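Local coordinates for protein ribonuclease VapC (Klebsiella pneumoniae, PDB 7BY3) that probably acts as the toxin of a toxin-antitoxin pair, a magnesium-dependent endoribonuclease of the PIN-domain family that cleaves RNA, at residues S5-T10 / A95-H100; N11-L16 / M42-G47; K24-A29 / T120-H125; Q71-R76 / D90-A95. All coordinates share one frame; numbering follows the deposited sequence.

Interaction 1 (S5-T10 / A95-H100); sequences SALFDT and ATAQLH
Leu-7 of strand 6-8 faces Ala-97 of helix 88-99, and their CA atoms, 6.1 Å apart, mark the nearest approach of the two backbones. At this distance one leucine on the strand reaches the helix surface directly. CG of Leu-7 lies anti to its own backbone N (chi1 -177°), which carries both methyls out to the helix. CD2 meets CB of Ala-97 at 3.6 Å, while CD1 packs on CG2 of Thr-96 at 4.0 Å, the two side chains crossing at about a right angle. Alanine suits the helix here because its single methyl lets the strand come close. Strand 6-8 is an inner strand of the parallel sheet of the PIN domain, bonded through its backbone to strand 103-105 on one side and to Ala-35 of strand 35-37 on the other, and helix 88-99 packs over it. Leu-7 therefore fills the seam between sheet and helix, reaching Leu-104 and Ile-93 as well. Thr-96 presents its methyl to the leucine and turns OG1 back to the carbonyl of Ile-92, a buried hydroxyl satisfied within its own helix. Just beyond the strand comes Asp-9, a predicted magnesium ligand, whose OD1 accepts a hydrogen bond from N of Thr-10 at 2.7 Å.

Interaction 2 (N11-L16 / M42-G47); sequences NILIDL and MEVMVG
Ile-14 and Val-44 face each other where helix 10-17 passes helix 38-50, with 6.6 Å between their CA atoms. The touching surface is wholly aliphatic and turns on one methyl, CG2 of Val-44. That methyl stands anti to the valine's own carbonyl carbon, and Leu-13 meets it from two points, CB and CD1, each at 4.0 Å. The leucine and valine side chains cross at about a right angle, and the two contacts set the methyl alongside the leucine chain. Ile-14 adds CD1, 4.2 Å from the same CG2; its first torsion of -66° and second of -61° fold the chain so that its end comes closer to the valine. This is helix-to-helix packing inside the PIN domain, joining the helix that follows strand 6-8 to the one that follows strand 35-37. A beta-branched valine fits between the helices because it is short and stiff, whereas the longer leucine continues to Phe-64 and Leu-61. Val-44 itself also touches Leu-61 and Thr-57 of helix 54-61, which extends the apolar packing. One residue before the valine, Glu-43 turns away from this contact, and its OE2 forms a salt bridge with a basic side chain of a different protein in the assembly.

Interaction 3 (K24-A29 / T120-H125); sequences KQALEA and TPYEIH
Ala-26 of helix 21-28 receives Pro-121 and Tyr-122 from the C-terminal segment that leaves strand 118-119, the last strand of the PIN-domain sheet, so the contact lays the chain's tail against an early helix. The backbones come closest at Ala-26 and Pro-121, whose CA atoms are 6.3 Å apart. A single methyl carries the helix side. CB of Ala-26 points at the tail and touches CE2 of Tyr-122 at 3.8 Å, arriving at the edge of the aromatic ring and near its plane, so this is not packing on the ring face. The same methyl lies 4.2 Å from CB of Pro-121, so it meets the proline and the tyrosine side by side. Alanine suits this place because a small side chain lets the tail approach the helix, and proline offers a compact, rigid apolar surface.

The tyrosine conformation is what brings its ring to the helix. CG of Tyr-122 lies between its backbone N and carbonyl carbon (chi1 54°), a relatively hindered rotamer, and the ring runs back toward the body of the domain, where it also packs on Ile-12 and Ala-23. Its polar end is held by Asp-15 of helix 10-17, so one residue combines an apolar edge with a hydrogen-bonding tip. Within helix 21-28, Lys-24 is extended through its first three torsions and turns at the last, placing NZ 3.1 Å from OE2 of Glu-28, one helical turn on; the salt bridge reaches the carboxylate oxygen on its syn side, 31° out of the plane.

Interaction 4 (Q71-R76 / D90-A95); sequences QDIAER and DAIILA
Helices 71-83 and 88-99, consecutive in the chain, form a helical pair of the PIN domain, and the contact lies where Ile-73 and Arg-76 meet Ile-92 and Ala-95. Segments 71-76 and 90-95 run at 117° to one another, their axes 8.5 Å apart at closest approach, and Arg-76 and Ala-95 bring their CA atoms to 5.5 Å. So close an approach depends on alanine: its CB points at the partner helix and lies 3.6 Å from the backbone O of Ile-73, and equally 3.6 Å from CG of Arg-76. The arginine contributes its aliphatic stem. With CG anti to the backbone N (chi1 178°), the first methylenes lie against the alanine, and bends at the second and third torsions then carry the guanidinium away toward Gln-98, though NH1 and OE1 there lie too close in the model for the pairing to be more than doubtful. Ile-73 uses its branch methyl: CG2 meets CG2 of Ile-92 at 4.1 Å, the two side chains crossing at about a right angle, and CB of Ala-95 at 4.2 Å. In both isoleucines these short branches are the ones that meet.

Helix 88-99 carries Asp-90, a predicted magnesium ligand, near its start. On the side of helix 71-83 turned to the second subunit, Glu-75 forms a salt bridge with Arg-58 of that subunit, while Ile-92 also packs on its Met-42. Since the meeting surfaces consist of methyls, methylenes and backbone, cohesion across this crossing probably comes from close apolar fit, while the charged end of Arg-76 is carried clear of the alanine.

All four contacts belong to one compact PIN-type fold. Interactions 1 and 4 share helix 88-99 and Ala-95, with centres about 10 Å apart, so strand 6-8 and helix 71-83 are both fastened to that helix. Helix 10-17, used by interaction 2, follows strand 6-8 of interaction 1 in the chain; the centres of interactions 1 and 2 are about 16 Å apart, those of 2 and 3 about 14 Å, and Asp-15 and Tyr-122 join the latter two. Along the chain, interactions 2 and 4 are nested in series inside the loop closed by interaction 1, while interaction 3 crosses it by bringing in the C-terminal tail. The first contact brings together the elements bearing Asp-9 and Asp-90, the predicted magnesium ligands.

Interaction 1 (S5-T10 / A95-H100)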
# COMPACT_ATOMS: atom_id res chain seq x y z
N SER B 5 11.82 18.61 5.75
CA SER B 5 11.93 17.17 5.89
C SER B 5 11.89 16.49 4.53
O SER B 5 11.40 17.06 3.55
CB SER B 5 10.83 16.62 6.80
OG SER B 5 11.07 16.97 8.15
N ALA B 6 12.41 15.27 4.46
CA ALA B 6 12.62 14.60 3.18
C ALA B 6 11.97 13.22 3.09
O ALA B 6 12.03 12.42 4.02
CB ALA B 6 14.10 14.49 2.92
N LEU B 7 11.35 12.96 1.94
CA LEU B 7 10.88 11.63 1.58
C LEU B 7 11.67 11.15 0.36
O LEU B 7 11.68 11.82 -0.68
CB LEU B 7 9.38 11.62 1.28
CG LEU B 7 8.78 10.25 0.95
CD1 LEU B 7 8.18 9.61 2.20
CD2 LEU B 7 7.75 10.34 -0.15
N PHE B 8 12.33 10.01 0.48
CA PHE B 8 13.21 9.53 -0.58
C PHE B 8 12.57 8.42 -1.41
O PHE B 8 12.07 7.43 -0.88
CB PHE B 8 14.54 9.04 0.01
CG PHE B 8 15.46 10.16 0.41
CD1 PHE B 8 15.42 10.70 1.68
CD2 PHE B 8 16.36 10.68 -0.51
CE1 PHE B 8 16.26 11.73 2.04
CE2 PHE B 8 17.21 11.71 -0.15
CZ PHE B 8 17.16 12.23 1.12
N ASP B 9 12.61 8.60 -2.73
CA ASP B 9 12.06 7.63 -3.67
C ASP B 9 12.96 6.40 -3.76
O ASP B 9 14.13 6.45 -3.38
CB ASP B 9 11.88 8.27 -5.05
CG ASP B 9 10.94 7.48 -5.94
OD1 ASP B 9 10.36 6.48 -5.47
OD2 ASP B 9 10.76 7.87 -7.12
N THR B 10 12.39 5.30 -4.24
CA THR B 10 13.07 4.01 -4.27
C THR B 10 14.42 4.02 -4.98
O THR B 10 15.37 3.40 -4.52
CB THR B 10 12.17 2.95 -4.95
OG1 THR B 10 10.86 2.98 -4.37
CG2 THR B 10 12.76 1.56 -4.78
N ALA B 95 1.79 11.14 -3.07
CA ALA B 95 0.69 11.40 -2.13
C ALA B 95 1.18 11.35 -0.69
O ALA B 95 0.75 12.14 0.15
CB ALA B 95 -0.43 10.40 -2.35
N THR B 96 2.07 10.41 -0.42
CA THR B 96 2.65 10.25 0.90
C THR B 96 3.46 11.49 1.29
O THR B 96 3.39 11.97 2.42
CB THR B 96 3.55 9.00 0.97
OG1 THR B 96 2.75 7.83 0.76
CG2 THR B 96 4.24 8.90 2.31
N ALA B 97 4.22 12.02 0.33
CA ALA B 97 5.03 13.21 0.56
C ALA B 97 4.17 14.43 0.85
O ALA B 97 4.42 15.17 1.80
CB ALA B 97 5.94 13.47 -0.63
N GLN B 98 3.15 14.64 0.02
CA GLN B 98 2.25 15.78 0.16
C GLN B 98 1.55 15.81 1.51
O GLN B 98 1.55 16.83 2.20
CB GLN B 98 1.20 15.78 -0.95
CG GLN B 98 1.74 16.02 -2.34
CD GLN B 98 0.65 16.37 -3.33
OE1 GLN B 98 -0.54 16.19 -3.04
NE2 GLN B 98 1.04 16.87 -4.49
N LEU B 99 0.94 14.68 1.88
CA LEU B 99 0.17 14.60 3.11
C LEU B 99 1.02 14.93 4.34
O LEU B 99 0.55 15.59 5.27
CB LEU B 99 -0.43 13.20 3.27
CG LEU B 99 -1.58 12.82 2.33
CD1 LEU B 99 -2.50 11.81 2.99
CD2 LEU B 99 -2.37 14.04 1.88
N HIS B 100 2.27 14.48 4.33
CA HIS B 100 3.17 14.70 5.45
C HIS B 100 4.07 15.93 5.26
O HIS B 100 4.96 16.17 6.08
CB HIS B 100 4.02 13.46 5.69
CG HIS B 100 3.24 12.31 6.26
ND1 HIS B 100 2.50 11.45 5.49
CD2 HIS B 100 3.08 11.91 7.55
CE1 HIS B 100 1.92 10.55 6.27
NE2 HIS B 100 2.25 10.81 7.52

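Interaction 2 (N11-L16 / M42-G47)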
# COMPACT_ATOMS: atom_id res chain seq x y z
N ASN B 11 14.51 4.74 -6.10
CA ASN B 11 15.72 4.73 -6.92
C ASN B 11 16.95 5.27 -6.20
O ASN B 11 18.08 4.89 -6.52
CB ASN B 11 15.48 5.53 -8.21
CG ASN B 11 14.98 6.94 -7.95
OD1 ASN B 11 13.78 7.20 -7.99
ND2 ASN B 11 15.90 7.86 -7.68
N ILE B 12 16.75 6.14 -5.22
CA ILE B 12 17.86 6.72 -4.47
C ILE B 12 18.42 5.72 -3.47
O ILE B 12 19.64 5.57 -3.35
CB ILE B 12 17.43 7.99 -3.73
CG1 ILE B 12 17.03 9.06 -4.75
CG2 ILE B 12 18.56 8.50 -2.85
CD1 ILE B 12 16.67 10.36 -4.12
N LEU B 13 17.53 5.03 -2.76
CA LEU B 13 17.95 3.99 -1.82
C LEU B 13 18.69 2.87 -2.54
O LEU B 13 19.72 2.39 -2.07
CB LEU B 13 16.74 3.43 -1.06
CG LEU B 13 16.18 4.26 0.09
CD1 LEU B 13 15.04 3.52 0.76
CD2 LEU B 13 17.27 4.57 1.10
N ILE B 14 18.16 2.47 -3.69
CA ILE B 14 18.81 1.46 -4.53
C ILE B 14 20.21 1.90 -4.93
O ILE B 14 21.16 1.13 -4.85
CB ILE B 14 17.98 1.16 -5.79
CG1 ILE B 14 16.64 0.51 -5.42
CG2 ILE B 14 18.74 0.25 -6.74
CD1 ILE B 14 16.80 -0.81 -4.70
N ASP B 15 20.32 3.16 -5.36
CA ASP B 15 21.61 3.74 -5.71
C ASP B 15 22.60 3.66 -4.57
O ASP B 15 23.77 3.33 -4.77
CB ASP B 15 21.43 5.20 -6.13
CG ASP B 15 21.43 5.38 -7.63
OD1 ASP B 15 21.62 4.39 -8.36
OD2 ASP B 15 21.22 6.52 -8.09
N LEU B 16 22.13 3.96 -3.36
CA LEU B 16 22.97 3.94 -2.18
C LEU B 16 23.51 2.55 -1.89
O LEU B 16 24.72 2.37 -1.75
CB LEU B 16 22.20 4.45 -0.96
CG LEU B 16 22.97 4.29 0.35
CD1 LEU B 16 24.04 5.37 0.49
CD2 LEU B 16 22.02 4.30 1.54
N MET B 42 9.32 -2.23 0.42
CA MET B 42 9.12 -3.52 -0.23
C MET B 42 10.02 -3.71 -1.45
O MET B 42 10.61 -4.77 -1.63
CB MET B 42 7.65 -3.69 -0.64
CG MET B 42 6.70 -3.83 0.53
SD MET B 42 5.03 -4.26 0.01
CE MET B 42 4.26 -2.65 -0.05
N GLU B 43 10.11 -2.69 -2.29
CA GLU B 43 10.91 -2.78 -3.51
C GLU B 43 12.40 -2.84 -3.23
O GLU B 43 13.17 -3.39 -4.01
CB GLU B 43 10.61 -1.60 -4.45
CG GLU B 43 9.22 -1.63 -5.06
CD GLU B 43 9.12 -0.82 -6.34
OE1 GLU B 43 10.17 -0.61 -7.00
OE2 GLU B 43 8.01 -0.39 -6.70
N VAL B 44 12.83 -2.26 -2.11
CA VAL B 44 14.22 -2.35 -1.69
C VAL B 44 14.51 -3.74 -1.13
O VAL B 44 15.56 -4.33 -1.39
CB VAL B 44 14.58 -1.27 -0.65
CG1 VAL B 44 15.98 -1.50 -0.10
CG2 VAL B 44 14.49 0.11 -1.28
N MET B 45 13.55 -4.28 -0.37
CA MET B 45 13.70 -5.60 0.23
C MET B 45 13.75 -6.71 -0.83
O MET B 45 14.33 -7.77 -0.59
CB MET B 45 12.56 -5.88 1.22
CG MET B 45 12.66 -5.08 2.51
SD MET B 45 14.24 -5.28 3.36
CE MET B 45 14.21 -7.02 3.74
N VAL B 46 13.14 -6.45 -1.98
CA VAL B 46 13.26 -7.36 -3.12
C VAL B 46 14.73 -7.49 -3.51
O VAL B 46 15.22 -8.58 -3.80
CB VAL B 46 12.42 -6.88 -4.32
CG1 VAL B 46 12.93 -7.49 -5.62
CG2 VAL B 46 10.95 -7.19 -4.11
N GLY B 47 15.43 -6.36 -3.51
CA GLY B 47 16.84 -6.33 -3.85
C GLY B 47 17.72 -6.83 -2.72
O GLY B 47 18.78 -7.40 -2.96

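Interaction 3 (K24-A29 / T120-H125)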
# COMPACT_ATOMS: atom_id res chain seq x y z
N LYS B 24 24.59 8.78 -1.37
CA LYS B 24 25.11 9.16 -0.06
C LYS B 24 25.01 10.68 0.12
O LYS B 24 24.64 11.16 1.18
CB LYS B 24 26.56 8.69 0.10
CG LYS B 24 27.27 9.20 1.35
CD LYS B 24 28.57 8.43 1.59
CE LYS B 24 29.41 9.05 2.70
NZ LYS B 24 29.90 10.42 2.35
N GLN B 25 25.32 11.41 -0.95
CA GLN B 25 25.23 12.87 -0.93
C GLN B 25 23.79 13.36 -0.94
O GLN B 25 23.49 14.44 -0.46
CB GLN B 25 25.99 13.46 -2.11
CG GLN B 25 27.48 13.25 -2.04
CD GLN B 25 28.22 13.91 -3.19
OE1 GLN B 25 27.62 14.30 -4.18
NE2 GLN B 25 29.53 14.02 -3.05
N ALA B 26 22.90 12.55 -1.51
CA ALA B 26 21.49 12.89 -1.55
C ALA B 26 20.86 12.69 -0.17
O ALA B 26 20.01 13.47 0.26
CB ALA B 26 20.76 12.06 -2.59
N LEU B 27 21.29 11.64 0.52
CA LEU B 27 20.74 11.32 1.83
C LEU B 27 21.34 12.18 2.94
O LEU B 27 20.71 12.38 3.98
CB LEU B 27 20.97 9.84 2.14
CG LEU B 27 19.99 8.89 1.44
CD1 LEU B 27 20.46 7.46 1.56
CD2 LEU B 27 18.60 9.04 2.03
N GLU B 28 22.55 12.69 2.72
CA GLU B 28 23.18 13.59 3.68
C GLU B 28 22.67 15.02 3.53
O GLU B 28 22.76 15.82 4.45
CB GLU B 28 24.70 13.58 3.53
CG GLU B 28 25.36 12.29 3.98
CD GLU B 28 26.87 12.33 3.79
OE1 GLU B 28 27.39 13.37 3.36
OE2 GLU B 28 27.52 11.30 4.06
N ALA B 29 22.12 15.32 2.36
CA ALA B 29 21.71 16.68 2.02
C ALA B 29 20.45 17.12 2.76
O ALA B 29 20.03 18.26 2.66
CB ALA B 29 21.49 16.80 0.53
N THR B 120 14.98 16.98 -7.95
CA THR B 120 15.85 16.04 -8.64
C THR B 120 17.31 16.28 -8.21
O THR B 120 17.93 17.28 -8.58
CB THR B 120 15.68 16.12 -10.19
OG1 THR B 120 16.56 15.19 -10.83
CG2 THR B 120 15.92 17.53 -10.72
N PRO B 121 17.84 15.38 -7.38
CA PRO B 121 19.20 15.53 -6.83
C PRO B 121 20.33 15.33 -7.84
O PRO B 121 21.25 16.15 -7.86
CB PRO B 121 19.25 14.44 -5.75
CG PRO B 121 18.30 13.41 -6.22
CD PRO B 121 17.19 14.14 -6.92
N TYR B 122 20.26 14.30 -8.68
CA TYR B 122 21.39 13.96 -9.54
C TYR B 122 20.98 13.20 -10.81
O TYR B 122 19.80 13.00 -11.07
CB TYR B 122 22.45 13.17 -8.76
CG TYR B 122 21.95 11.92 -8.05
CD1 TYR B 122 22.11 10.67 -8.61
CD2 TYR B 122 21.34 12.01 -6.80
CE1 TYR B 122 21.67 9.53 -7.96
CE2 TYR B 122 20.89 10.88 -6.15
CZ TYR B 122 21.05 9.64 -6.73
OH TYR B 122 20.61 8.52 -6.08
N GLU B 123 21.98 12.77 -11.58
CA GLU B 123 21.75 12.28 -12.94
C GLU B 123 22.45 10.96 -13.23
O GLU B 123 23.51 10.67 -12.67
CB GLU B 123 22.22 13.35 -13.95
CG GLU B 123 22.01 13.01 -15.42
CD GLU B 123 20.55 12.94 -15.80
OE1 GLU B 123 19.74 13.68 -15.20
OE2 GLU B 123 20.21 12.15 -16.71
N ILE B 124 21.86 10.14 -14.10
CA ILE B 124 22.56 9.00 -14.67
C ILE B 124 23.16 9.42 -16.02
O ILE B 124 22.44 9.77 -16.96
CB ILE B 124 21.64 7.74 -14.79
CG1 ILE B 124 20.44 7.96 -15.73
CG2 ILE B 124 21.13 7.31 -13.43
CD1 ILE B 124 20.55 7.21 -17.05
N HIS B 125 24.49 9.44 -16.06
CA HIS B 125 25.31 9.82 -17.22
C HIS B 125 24.65 10.79 -18.21
O HIS B 125 23.98 10.37 -19.15
CB HIS B 125 25.77 8.57 -17.96

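Interaction 4 (Q71-R76 / D90-A95)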
# COMPACT_ATOMS: atom_id res chain seq x y z
N GLN B 71 -6.06 4.99 4.03
CA GLN B 71 -7.20 5.38 3.20
C GLN B 71 -7.03 6.72 2.48
O GLN B 71 -7.39 6.84 1.30
CB GLN B 71 -8.48 5.40 4.04
CG GLN B 71 -9.73 5.73 3.24
CD GLN B 71 -9.99 4.73 2.13
OE1 GLN B 71 -10.12 3.53 2.37
NE2 GLN B 71 -10.05 5.22 0.90
N ASP B 72 -6.52 7.74 3.16
CA ASP B 72 -6.44 9.05 2.53
C ASP B 72 -5.09 9.37 1.88
O ASP B 72 -4.92 10.44 1.30
CB ASP B 72 -6.82 10.14 3.53
CG ASP B 72 -8.30 10.47 3.49
OD1 ASP B 72 -9.11 9.54 3.26
OD2 ASP B 72 -8.66 11.65 3.68
N ILE B 73 -4.14 8.45 1.98
CA ILE B 73 -3.00 8.48 1.06
C ILE B 73 -3.52 7.91 -0.25
O ILE B 73 -3.23 8.42 -1.33
CB ILE B 73 -1.79 7.67 1.57
CG1 ILE B 73 -1.00 8.49 2.58
CG2 ILE B 73 -0.89 7.28 0.41
CD1 ILE B 73 -0.01 7.68 3.38
N ALA B 74 -4.31 6.85 -0.13
CA ALA B 74 -4.98 6.24 -1.26
C ALA B 74 -5.90 7.25 -1.94
O ALA B 74 -6.00 7.28 -3.17
CB ALA B 74 -5.76 5.02 -0.83
N GLU B 75 -6.57 8.07 -1.14
CA GLU B 75 -7.47 9.09 -1.65
C GLU B 75 -6.73 10.09 -2.53
O GLU B 75 -7.15 10.39 -3.65
CB GLU B 75 -8.17 9.82 -0.50
CG GLU B 75 -9.54 10.34 -0.85
CD GLU B 75 -10.53 9.21 -1.06
OE1 GLU B 75 -10.81 8.48 -0.09
OE2 GLU B 75 -11.02 9.06 -2.20
N ARG B 76 -5.63 10.61 -2.00
CA ARG B 76 -4.80 11.56 -2.73
C ARG B 76 -4.14 10.89 -3.94
O ARG B 76 -3.97 11.52 -4.99
CB ARG B 76 -3.73 12.15 -1.81
CG ARG B 76 -2.78 13.12 -2.49
CD ARG B 76 -3.50 14.34 -3.01
NE ARG B 76 -4.12 15.10 -1.93
CZ ARG B 76 -3.47 15.95 -1.15
NH1 ARG B 76 -2.17 16.15 -1.31
NH2 ARG B 76 -4.12 16.60 -0.19
N ASP B 90 3.96 5.64 -8.32
CA ASP B 90 4.48 7.00 -8.36
C ASP B 90 3.53 7.94 -7.62
O ASP B 90 3.96 8.79 -6.84
CB ASP B 90 4.67 7.48 -9.80
CG ASP B 90 6.00 7.05 -10.40
OD1 ASP B 90 6.93 6.73 -9.62
OD2 ASP B 90 6.12 7.04 -11.64
N ALA B 91 2.24 7.77 -7.88
CA ALA B 91 1.20 8.61 -7.28
C ALA B 91 1.13 8.42 -5.77
O ALA B 91 0.92 9.38 -5.03
CB ALA B 91 -0.15 8.31 -7.91
N ILE B 92 1.32 7.19 -5.32
CA ILE B 92 1.24 6.87 -3.90
C ILE B 92 2.41 7.48 -3.13
O ILE B 92 2.24 8.01 -2.03
CB ILE B 92 1.20 5.34 -3.67
CG1 ILE B 92 -0.09 4.76 -4.26
CG2 ILE B 92 1.29 5.01 -2.19
CD1 ILE B 92 -0.12 3.25 -4.29
N ILE B 93 3.60 7.42 -3.71
CA ILE B 93 4.79 7.99 -3.09
C ILE B 93 4.70 9.51 -3.06
O ILE B 93 5.11 10.15 -2.09
CB ILE B 93 6.07 7.53 -3.82
CG1 ILE B 93 6.37 6.07 -3.49
CG2 ILE B 93 7.26 8.39 -3.44
CD1 ILE B 93 7.50 5.47 -4.29
N LEU B 94 4.13 10.10 -4.11
CA LEU B 94 3.92 11.54 -4.15
C LEU B 94 2.82 11.96 -3.18
O LEU B 94 2.91 13.01 -2.55
CB LEU B 94 3.58 11.99 -5.58
CG LEU B 94 3.38 13.50 -5.78
CD1 LEU B 94 4.60 14.28 -5.30
CD2 LEU B 94 3.10 13.81 -7.24
N ALA B 95 1.79 11.14 -3.07
CA ALA B 95 0.69 11.40 -2.13
C ALA B 95 1.18 11.35 -0.69
O ALA B 95 0.75 12.14 0.15
CB ALA B 95 -0.43 10.40 -2.35